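Local coordinates for protein Vlm2 (PDB 6ECB) that takes part in non-ribosomal synthesis of the depsipeptide valinomycin, here represented by its thioesterase domain, which probably oligomerises and cyclises the chain to release it, at residues 41-46 with 135-140; 110-115 with 217-222; 165-170 with 211-216. All coordinates share one frame; numbering follows the deposited sequence.

Contact 1. Residues 41-46 with 135-140; sequences IVFAPP and IILDTP
Asp-138 OD1, gripped by Thr-242 N and His-245 NE2 while the other carboxylate oxygen, OD2, bonds to His-273 ND1, belongs to the residue that follows Leu-137, whose methyl CD1 meets Phe-43 CE1 at 4.0 Å. Leu-137 itself turns instead toward Phe-43 and the largely apolar side chains around it. The contact joins strands 40-44 and 134-137, which are not sheet neighbours: strand 105-110 runs between them, and even the nearest CA atoms, Ile-41 and Ile-135, are 8.7 Å apart. Side chains must therefore reach across the middle strand. Tyr-106 touches Ile-135 and His-110 touches Leu-137, so strand alternation puts Gly-108 on the same face; its lack of a side chain probably helps Phe-43 and Leu-137 to meet. Their side chains cross at about a right angle, and the leucine methyl approaches the ring obliquely. In Phe-43, CG lies anti to the carbonyl carbon (chi1 -73°), and from there the ring reaches toward strand 134-137 with its CE1 corner. One face of that ring receives Ile-41 CG2, 3.7 Å above its plane and over its centre. Two residues earlier on each strand, Ile-41 and Ile-135 touch only lightly, methyl to methyl, with 4.3 Å between Ile-41 CD1 and Ile-135 CD1. Branched aliphatic residues suit such strands, and a phenylalanine supplies the length to span a neighbour. Dispersion and burial are what this contact adds across strand 105-110, whose place between the two strands sets their spacing, close to Asp-138, the probable acid of a Ser-His-Asp triad.

Contact 2. Residues 110-115 with 217-222; sequences HSLGGH and MHQLMY
Apolar packing comes first: Leu-112 sets both its methyls against one side of Tyr-222, with Leu-112 CD2 at 3.8 Å from Tyr-222 CD2 and Leu-112 CD1 at 4.0 Å from the same ring carbon. The two side chains cross at about a right angle, and CD2 comes in obliquely to the ring. With CG opposite the backbone nitrogen (chi1 178°), Leu-112 extends toward helix 206-220, where CD2 also touches Gln-219 CB at 3.9 Å. The tyrosine ring has Gln-219 CA over its centre, 3.9 Å above the plane, so the ring folds back against the last turn of that helix.

Polar bonding lies within the 217-222 side and around it. Gln-219 NE2 donates to Tyr-222 OH over 3.0 Å, almost straight at 168° and close to the amide plane. The same hydroxyl bonds to Pro-84 O, and Gln-219 OE1 takes the N-H of Gly-48. Partners at both ends of the amide fix its rotation, and an amide suits this place because it can donate and accept at once.

Backbone bonding shapes the other side. Ser-111 has a positive phi, 56°, and Gly-114 N donates to Ser-111 O across 2.8 Å. Gly-113 and Gly-114 let the first turn of helix 112-126 sit close against the carbonyls of His-110 and Ser-111 that precede it, consistent with a nucleophile elbow bearing Ser-111. Leucine next to that serine thus meets the end of helix 206-220 through dispersion alone, while the polar ends of the glutamine and tyrosine it touches are held by each other and by Gly-48 and Pro-84.

Contact 3. Residues 165-170 with 211-216; sequences MGIGGM and RFLRLQ
Ile-167 and Phe-212 form the dense part of this contact, their side chains sliding past each other in opposite directions. The methyl CD1 of Ile-167 sits over one face of the Phe-212 ring, offset toward its rim, as a CH-pi contact 4.2 Å from the centroid and 24° off the ring normal. Closer still is the branch point, Ile-167 CB, at 3.7 Å from Phe-212 CE2. With CG1 trans to the backbone nitrogen (chi1 -173°), the isoleucine lays CD1 over the ring and turns CG2 to its CE2 corner and, more loosely, to Leu-213 CD2 at 4.3 Å. A beta-branched residue fits here because three of its carbons can touch one ring.

On the more open side, where Gly-166 is partly exposed, contact is thin: Gly-166 CA stands 4.4 Å from Gln-216 NE2. A water fills the polar role. It accepts from Ile-167 N at 2.9 Å, an N-H of the first helical turn, and donates to Gln-216 OE1 at 2.7 Å, lying in the plane of the Phe-212 ring at its edge. The helix start may polarise this water. Gly-166, at the N-cap position and without a side chain, allows the amide of Gln-216 to come near. Helices inserted between strands 134-137 and 237-241 are consistent with the lid seen in alpha/beta-hydrolase thioesterase domains.

Contact 1 ties strands of the central sheet, contact 2 joins the probable nucleophile elbow to helix 206-220, and contact 3 uses the preceding turns of that helix. Contacts 1 and 2 have centres about 11 Å apart and meet directly: Ile-136 CD1 is 3.5 Å from Gly-114 O. Between them they hold Ser-111 and Asp-138, which with His-273 would make up the catalytic triad. Contact 3 is nested within the chain loop closed by contact 2, their centres again about 11 Å apart. It lies about 17 Å, centre to centre, from contact 1, yet Met-170 CE reaches to 4.1 Å from Pro-46 CG. Helix 206-220 thus links the lid-like region to the elbow.

Contact 1. Residues 41-46 with 135-140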
loop_
_atom_site.group_PDB
_atom_site.type_symbol
_atom_site.label_atom_id
_atom_site.label_comp_id
_atom_site.label_asym_id
_atom_site.label_seq_id
_atom_site.Cartn_x
_atom_site.Cartn_y
_atom_site.Cartn_z
ATOM N N ILE A 41 -0.322 -7.986 -10.369
ATOM C CA ILE A 41 0.170 -6.877 -9.563
ATOM C C ILE A 41 0.611 -7.432 -8.221
ATOM O O ILE A 41 -0.108 -8.241 -7.607
ATOM C CB ILE A 41 -0.867 -5.761 -9.271
ATOM C CG1 ILE A 41 -1.568 -5.274 -10.522
ATOM C CG2 ILE A 41 -0.158 -4.607 -8.537
ATOM C CD1 ILE A 41 -2.816 -4.387 -10.164
ATOM N N VAL A 42 1.770 -6.968 -7.761
ATOM C CA VAL A 42 2.236 -7.178 -6.394
ATOM C C VAL A 42 2.243 -5.817 -5.721
ATOM O O VAL A 42 3.009 -4.919 -6.115
ATOM C CB VAL A 42 3.640 -7.797 -6.332
ATOM C CG1 VAL A 42 4.048 -7.950 -4.880
ATOM C CG2 VAL A 42 3.681 -9.146 -7.058
ATOM N N PHE A 43 1.416 -5.677 -4.689
ATOM C CA PHE A 43 1.350 -4.459 -3.898
ATOM C C PHE A 43 2.267 -4.520 -2.684
ATOM O O PHE A 43 2.228 -5.476 -1.917
ATOM C CB PHE A 43 -0.077 -4.215 -3.419
ATOM C CG PHE A 43 -1.027 -3.759 -4.506
ATOM C CD1 PHE A 43 -0.929 -2.483 -5.017
ATOM C CD2 PHE A 43 -2.012 -4.598 -4.988
ATOM C CE1 PHE A 43 -1.804 -2.049 -6.004
ATOM C CE2 PHE A 43 -2.895 -4.164 -5.962
ATOM C CZ PHE A 43 -2.793 -2.888 -6.447
ATOM N N ALA A 44 3.022 -3.470 -2.482
ATOM C CA ALA A 44 3.836 -3.250 -1.302
ATOM C C ALA A 44 3.008 -2.536 -0.243
ATOM O O ALA A 44 2.207 -1.650 -0.571
ATOM C CB ALA A 44 5.075 -2.423 -1.639
ATOM N N PRO A 45 3.181 -2.873 1.031
ATOM C CA PRO A 45 2.287 -2.341 2.060
ATOM C C PRO A 45 2.656 -0.929 2.488
ATOM O O PRO A 45 3.837 -0.564 2.533
ATOM C CB PRO A 45 2.479 -3.328 3.227
ATOM C CG PRO A 45 3.899 -3.762 3.099
ATOM C CD PRO A 45 4.135 -3.858 1.587
ATOM N N PRO A 46 1.663 -0.134 2.909
ATOM C CA PRO A 46 1.938 1.170 3.501
ATOM C C PRO A 46 2.392 1.012 4.948
ATOM O O PRO A 46 2.614 -0.118 5.404
ATOM C CB PRO A 46 0.587 1.872 3.420
ATOM C CG PRO A 46 -0.341 0.788 3.694
ATOM C CD PRO A 46 0.218 -0.436 2.976
ATOM N N ILE A 135 3.066 0.958 -10.493
ATOM C CA ILE A 135 1.794 1.629 -10.276
ATOM C C ILE A 135 1.884 2.372 -8.945
ATOM O O ILE A 135 1.973 1.749 -7.875
ATOM C CB ILE A 135 0.634 0.627 -10.278
ATOM C CG1 ILE A 135 0.521 -0.005 -11.664
ATOM C CG2 ILE A 135 -0.679 1.278 -9.786
ATOM C CD1 ILE A 135 -0.477 -1.155 -11.750
ATOM N N ILE A 136 1.833 3.700 -9.005
ATOM C CA ILE A 136 1.839 4.553 -7.819
ATOM C C ILE A 136 0.411 5.022 -7.564
ATOM O O ILE A 136 -0.233 5.640 -8.429
ATOM C CB ILE A 136 2.786 5.753 -7.981
ATOM C CG1 ILE A 136 4.246 5.290 -8.087
ATOM C CG2 ILE A 136 2.564 6.756 -6.828
ATOM C CD1 ILE A 136 4.777 4.574 -6.865
ATOM N N LEU A 137 -0.082 4.763 -6.353
ATOM C CA LEU A 137 -1.426 5.175 -5.963
ATOM C C LEU A 137 -1.318 6.399 -5.052
ATOM O O LEU A 137 -1.067 6.289 -3.846
ATOM C CB LEU A 137 -2.160 4.028 -5.283
ATOM C CG LEU A 137 -2.374 2.796 -6.162
ATOM C CD1 LEU A 137 -3.073 1.722 -5.322
ATOM C CD2 LEU A 137 -3.174 3.100 -7.414
ATOM N N ASP A 138 -1.447 7.564 -5.674
ATOM C CA ASP A 138 -1.732 8.835 -5.016
ATOM C C ASP A 138 -0.708 9.264 -3.962
ATOM O O ASP A 138 -1.077 9.818 -2.920
ATOM C CB ASP A 138 -3.143 8.793 -4.395
ATOM C CG ASP A 138 -3.678 10.167 -4.122
ATOM O OD1 ASP A 138 -3.473 11.054 -4.983
ATOM O OD2 ASP A 138 -4.327 10.354 -3.076
ATOM N N THR A 139 0.594 9.074 -4.234
ATOM C CA THR A 139 1.608 9.712 -3.420
ATOM C C THR A 139 2.646 10.323 -4.352
ATOM O O THR A 139 3.047 9.672 -5.319
ATOM C CB THR A 139 2.336 8.763 -2.424
ATOM O OG1 THR A 139 3.259 9.528 -1.642
ATOM C CG2 THR A 139 3.117 7.719 -3.091
ATOM N N PRO A 140 3.106 11.532 -4.061
ATOM C CA PRO A 140 4.285 12.057 -4.756
ATOM C C PRO A 140 5.536 11.352 -4.287
ATOM O O PRO A 140 5.553 10.702 -3.227
ATOM C CB PRO A 140 4.325 13.535 -4.338
ATOM C CG PRO A 140 3.103 13.802 -3.578
ATOM C CD PRO A 140 2.653 12.473 -3.024
#

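Contact 2. Residues 110-115 with 217-222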
loop_
_atom_site.group_PDB
_atom_site.type_symbol
_atom_site.label_atom_id
_atom_site.label_comp_id
_atom_site.label_asym_id
_atom_site.label_seq_id
_atom_site.Cartn_x
_atom_site.Cartn_y
_atom_site.Cartn_z
ATOM N N HIS A 110 0.395 2.199 -2.431
ATOM C CA HIS A 110 -0.262 3.407 -1.966
ATOM C C HIS A 110 0.511 3.960 -0.777
ATOM O O HIS A 110 0.997 3.199 0.056
ATOM C CB HIS A 110 -1.698 3.070 -1.547
ATOM C CG HIS A 110 -2.508 4.225 -1.043
ATOM N ND1 HIS A 110 -2.732 4.429 0.304
ATOM C CD2 HIS A 110 -3.198 5.194 -1.690
ATOM C CE1 HIS A 110 -3.513 5.485 0.467
ATOM N NE2 HIS A 110 -3.823 5.960 -0.726
ATOM N N SER A 111 0.577 5.279 -0.681
ATOM C CA SER A 111 1.222 5.963 0.441
ATOM C C SER A 111 2.664 5.458 0.552
ATOM O O SER A 111 3.367 5.351 -0.471
ATOM C CB SER A 111 0.336 5.754 1.672
ATOM O OG SER A 111 0.766 6.582 2.727
ATOM N N LEU A 112 3.160 5.138 1.753
ATOM C CA LEU A 112 4.521 4.608 1.872
ATOM C C LEU A 112 4.729 3.362 1.021
ATOM O O LEU A 112 5.861 3.082 0.595
ATOM C CB LEU A 112 4.821 4.293 3.347
ATOM C CG LEU A 112 6.193 3.678 3.631
ATOM C CD1 LEU A 112 7.332 4.629 3.356
ATOM C CD2 LEU A 112 6.209 3.215 5.113
ATOM N N GLY A 113 3.658 2.599 0.766
ATOM C CA GLY A 113 3.765 1.461 -0.120
ATOM C C GLY A 113 4.234 1.851 -1.509
ATOM O O GLY A 113 4.890 1.054 -2.184
ATOM N N GLY A 114 3.926 3.075 -1.943
ATOM C CA GLY A 114 4.439 3.537 -3.238
ATOM C C GLY A 114 5.944 3.716 -3.246
ATOM O O GLY A 114 6.629 3.328 -4.203
ATOM N N HIS A 115 6.495 4.300 -2.175
ATOM C CA HIS A 115 7.942 4.428 -2.109
ATOM C C HIS A 115 8.609 3.078 -2.005
ATOM O O HIS A 115 9.650 2.848 -2.619
ATOM C CB HIS A 115 8.345 5.291 -0.928
ATOM C CG HIS A 115 7.734 6.630 -0.988
ATOM N ND1 HIS A 115 6.473 6.875 -0.515
ATOM C CD2 HIS A 115 8.166 7.783 -1.549
ATOM C CE1 HIS A 115 6.163 8.138 -0.746
ATOM N NE2 HIS A 115 7.171 8.705 -1.380
ATOM N N MET A 217 3.339 2.874 13.711
ATOM C CA MET A 217 4.002 3.989 14.384
ATOM C C MET A 217 5.480 4.022 14.030
ATOM O O MET A 217 6.049 5.090 13.781
ATOM C CB MET A 217 3.834 3.882 15.904
ATOM C CG MET A 217 4.199 5.170 16.640
ATOM S SD MET A 217 3.060 6.526 16.265
ATOM C CE MET A 217 1.513 5.641 16.177
ATOM N N HIS A 218 6.116 2.850 13.982
ATOM C CA HIS A 218 7.529 2.773 13.618
ATOM C C HIS A 218 7.771 3.298 12.204
ATOM O O HIS A 218 8.687 4.092 11.971
ATOM C CB HIS A 218 7.998 1.322 13.724
ATOM C CG HIS A 218 9.343 1.077 13.142
ATOM N ND1 HIS A 218 10.502 1.457 13.786
ATOM C CD2 HIS A 218 9.724 0.478 11.991
ATOM C CE1 HIS A 218 11.540 1.121 13.039
ATOM N NE2 HIS A 218 11.097 0.524 11.946
ATOM N N GLN A 219 6.969 2.849 11.245
ATOM C CA GLN A 219 7.218 3.218 9.854
ATOM C C GLN A 219 6.789 4.650 9.566
ATOM O O GLN A 219 7.322 5.287 8.639
ATOM C CB GLN A 219 6.502 2.253 8.926
ATOM C CG GLN A 219 7.047 0.835 9.020
ATOM C CD GLN A 219 6.554 -0.048 7.937
ATOM O OE1 GLN A 219 5.347 -0.240 7.782
ATOM N NE2 GLN A 219 7.483 -0.597 7.146
ATOM N N LEU A 220 5.847 5.170 10.337
ATOM C CA LEU A 220 5.525 6.589 10.232
ATOM C C LEU A 220 6.691 7.478 10.617
ATOM O O LEU A 220 6.669 8.662 10.283
ATOM C CB LEU A 220 4.312 6.928 11.102
ATOM C CG LEU A 220 2.981 6.410 10.550
ATOM C CD1 LEU A 220 1.861 6.683 11.515
ATOM C CD2 LEU A 220 2.664 7.026 9.169
ATOM N N MET A 221 7.707 6.958 11.332
ATOM C CA MET A 221 8.890 7.730 11.631
ATOM C C MET A 221 9.980 7.626 10.574
ATOM O O MET A 221 11.019 8.249 10.745
ATOM C CB MET A 221 9.486 7.295 12.995
ATOM C CG MET A 221 8.512 7.338 14.100
ATOM S SD MET A 221 9.329 6.851 15.669
ATOM C CE MET A 221 7.904 6.318 16.579
ATOM N N TYR A 222 9.786 6.868 9.490
ATOM C CA TYR A 222 10.770 6.866 8.404
ATOM C C TYR A 222 11.009 8.293 7.916
ATOM O O TYR A 222 10.080 9.102 7.849
ATOM C CB TYR A 222 10.308 6.021 7.238
ATOM C CG TYR A 222 10.330 4.516 7.411
ATOM C CD1 TYR A 222 11.041 3.903 8.440
ATOM C CD2 TYR A 222 9.660 3.723 6.518
ATOM C CE1 TYR A 222 11.053 2.499 8.556
ATOM C CE2 TYR A 222 9.672 2.361 6.611
ATOM C CZ TYR A 222 10.368 1.750 7.638
ATOM O OH TYR A 222 10.320 0.363 7.665
#

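Contact 3. Residues 165-170 with 211-216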
loop_
_atom_site.group_PDB
_atom_site.type_symbol
_atom_site.label_atom_id
_atom_site.label_comp_id
_atom_site.label_asym_id
_atom_site.label_seq_id
_atom_site.Cartn_x
_atom_site.Cartn_y
_atom_site.Cartn_z
ATOM N N MET A 165 -7.650 7.395 11.856
ATOM C CA MET A 165 -7.509 7.866 10.487
ATOM C C MET A 165 -6.944 6.807 9.551
ATOM O O MET A 165 -7.236 6.838 8.354
ATOM C CB MET A 165 -6.619 9.117 10.442
ATOM C CG MET A 165 -7.159 10.326 11.229
ATOM S SD MET A 165 -8.912 10.735 10.951
ATOM C CE MET A 165 -8.972 10.855 9.176
ATOM N N GLY A 166 -6.136 5.877 10.059
ATOM C CA GLY A 166 -5.523 4.880 9.198
ATOM C C GLY A 166 -6.389 3.643 9.048
ATOM O O GLY A 166 -7.270 3.594 8.182
ATOM N N ILE A 167 -6.188 2.646 9.913
ATOM C CA ILE A 167 -6.968 1.417 9.784
ATOM C C ILE A 167 -8.453 1.673 10.051
ATOM O O ILE A 167 -9.313 1.001 9.467
ATOM C CB ILE A 167 -6.379 0.308 10.684
ATOM C CG1 ILE A 167 -7.084 -1.021 10.405
ATOM C CG2 ILE A 167 -6.453 0.694 12.175
ATOM C CD1 ILE A 167 -6.220 -2.216 10.685
ATOM N N GLY A 168 -8.794 2.636 10.919
ATOM C CA GLY A 168 -10.187 3.034 11.038
ATOM C C GLY A 168 -10.786 3.396 9.688
ATOM O O GLY A 168 -11.912 3.005 9.364
ATOM N N GLY A 169 -10.025 4.125 8.876
ATOM C CA GLY A 169 -10.462 4.406 7.520
ATOM C C GLY A 169 -10.547 3.149 6.679
ATOM O O GLY A 169 -11.566 2.896 6.028
ATOM N N MET A 170 -9.483 2.333 6.692
ATOM C CA MET A 170 -9.467 1.110 5.890
ATOM C C MET A 170 -10.698 0.254 6.176
ATOM O O MET A 170 -11.116 -0.527 5.315
ATOM C CB MET A 170 -8.188 0.286 6.155
ATOM C CG MET A 170 -6.851 0.858 5.617
ATOM S SD MET A 170 -5.421 -0.125 6.196
ATOM C CE MET A 170 -4.003 0.819 5.628
ATOM N N ARG A 211 -0.014 -5.636 16.487
ATOM C CA ARG A 211 1.251 -5.656 15.766
ATOM C C ARG A 211 1.236 -4.653 14.631
ATOM O O ARG A 211 2.232 -3.973 14.373
ATOM C CB ARG A 211 1.530 -7.061 15.249
ATOM C CG ARG A 211 1.826 -8.073 16.355
ATOM C CD ARG A 211 1.844 -9.491 15.788
ATOM N NE ARG A 211 2.090 -10.494 16.832
ATOM C CZ ARG A 211 3.259 -11.089 17.058
ATOM N NH1 ARG A 211 4.314 -10.807 16.310
ATOM N NH2 ARG A 211 3.371 -11.978 18.036
ATOM N N PHE A 212 0.092 -4.521 13.961
ATOM C CA PHE A 212 -0.038 -3.538 12.899
ATOM C C PHE A 212 0.151 -2.126 13.444
ATOM O O PHE A 212 0.870 -1.311 12.853
ATOM C CB PHE A 212 -1.415 -3.665 12.223
ATOM C CG PHE A 212 -1.781 -2.437 11.450
ATOM C CD1 PHE A 212 -1.320 -2.266 10.177
ATOM C CD2 PHE A 212 -2.537 -1.429 12.038
ATOM C CE1 PHE A 212 -1.602 -1.127 9.478
ATOM C CE2 PHE A 212 -2.828 -0.271 11.346
ATOM C CZ PHE A 212 -2.370 -0.122 10.070
ATOM N N LEU A 213 -0.503 -1.805 14.559
ATOM C CA LEU A 213 -0.430 -0.441 15.074
ATOM C C LEU A 213 0.985 -0.097 15.528
ATOM O O LEU A 213 1.452 1.032 15.331
ATOM C CB LEU A 213 -1.421 -0.259 16.213
ATOM C CG LEU A 213 -2.893 -0.333 15.810
ATOM C CD1 LEU A 213 -3.761 -0.469 17.046
ATOM C CD2 LEU A 213 -3.250 0.912 15.017
ATOM N N ARG A 214 1.699 -1.068 16.101
ATOM C CA ARG A 214 3.070 -0.803 16.531
ATOM C C ARG A 214 3.996 -0.646 15.331
ATOM O O ARG A 214 4.822 0.271 15.297
ATOM C CB ARG A 214 3.570 -1.914 17.454
ATOM C CG ARG A 214 2.848 -1.995 18.796
ATOM C CD ARG A 214 3.402 -3.121 19.689
ATOM N NE ARG A 214 2.639 -3.211 20.939
ATOM C CZ ARG A 214 2.794 -2.371 21.960
ATOM N NH1 ARG A 214 3.695 -1.389 21.898
ATOM N NH2 ARG A 214 2.051 -2.517 23.049
ATOM N N LEU A 215 3.867 -1.510 14.322
ATOM C CA LEU A 215 4.705 -1.352 13.137
ATOM C C LEU A 215 4.358 -0.060 12.397
ATOM O O LEU A 215 5.232 0.611 11.849
ATOM C CB LEU A 215 4.560 -2.563 12.212
ATOM C CG LEU A 215 5.396 -2.535 10.927
ATOM C CD1 LEU A 215 6.886 -2.332 11.226
ATOM C CD2 LEU A 215 5.170 -3.831 10.168
ATOM N N GLN A 216 3.083 0.318 12.388
ATOM C CA GLN A 216 2.693 1.565 11.740
ATOM C C GLN A 216 3.380 2.767 12.375
ATOM O O GLN A 216 3.937 3.613 11.669
ATOM C CB GLN A 216 1.169 1.732 11.802
ATOM C CG GLN A 216 0.697 2.995 11.111
ATOM C CD GLN A 216 -0.817 3.144 11.212
ATOM O OE1 GLN A 216 -1.397 2.913 12.263
ATOM N NE2 GLN A 216 -1.453 3.514 10.108
HETATM O O HOH W 1 -4.023 3.287 11.729
#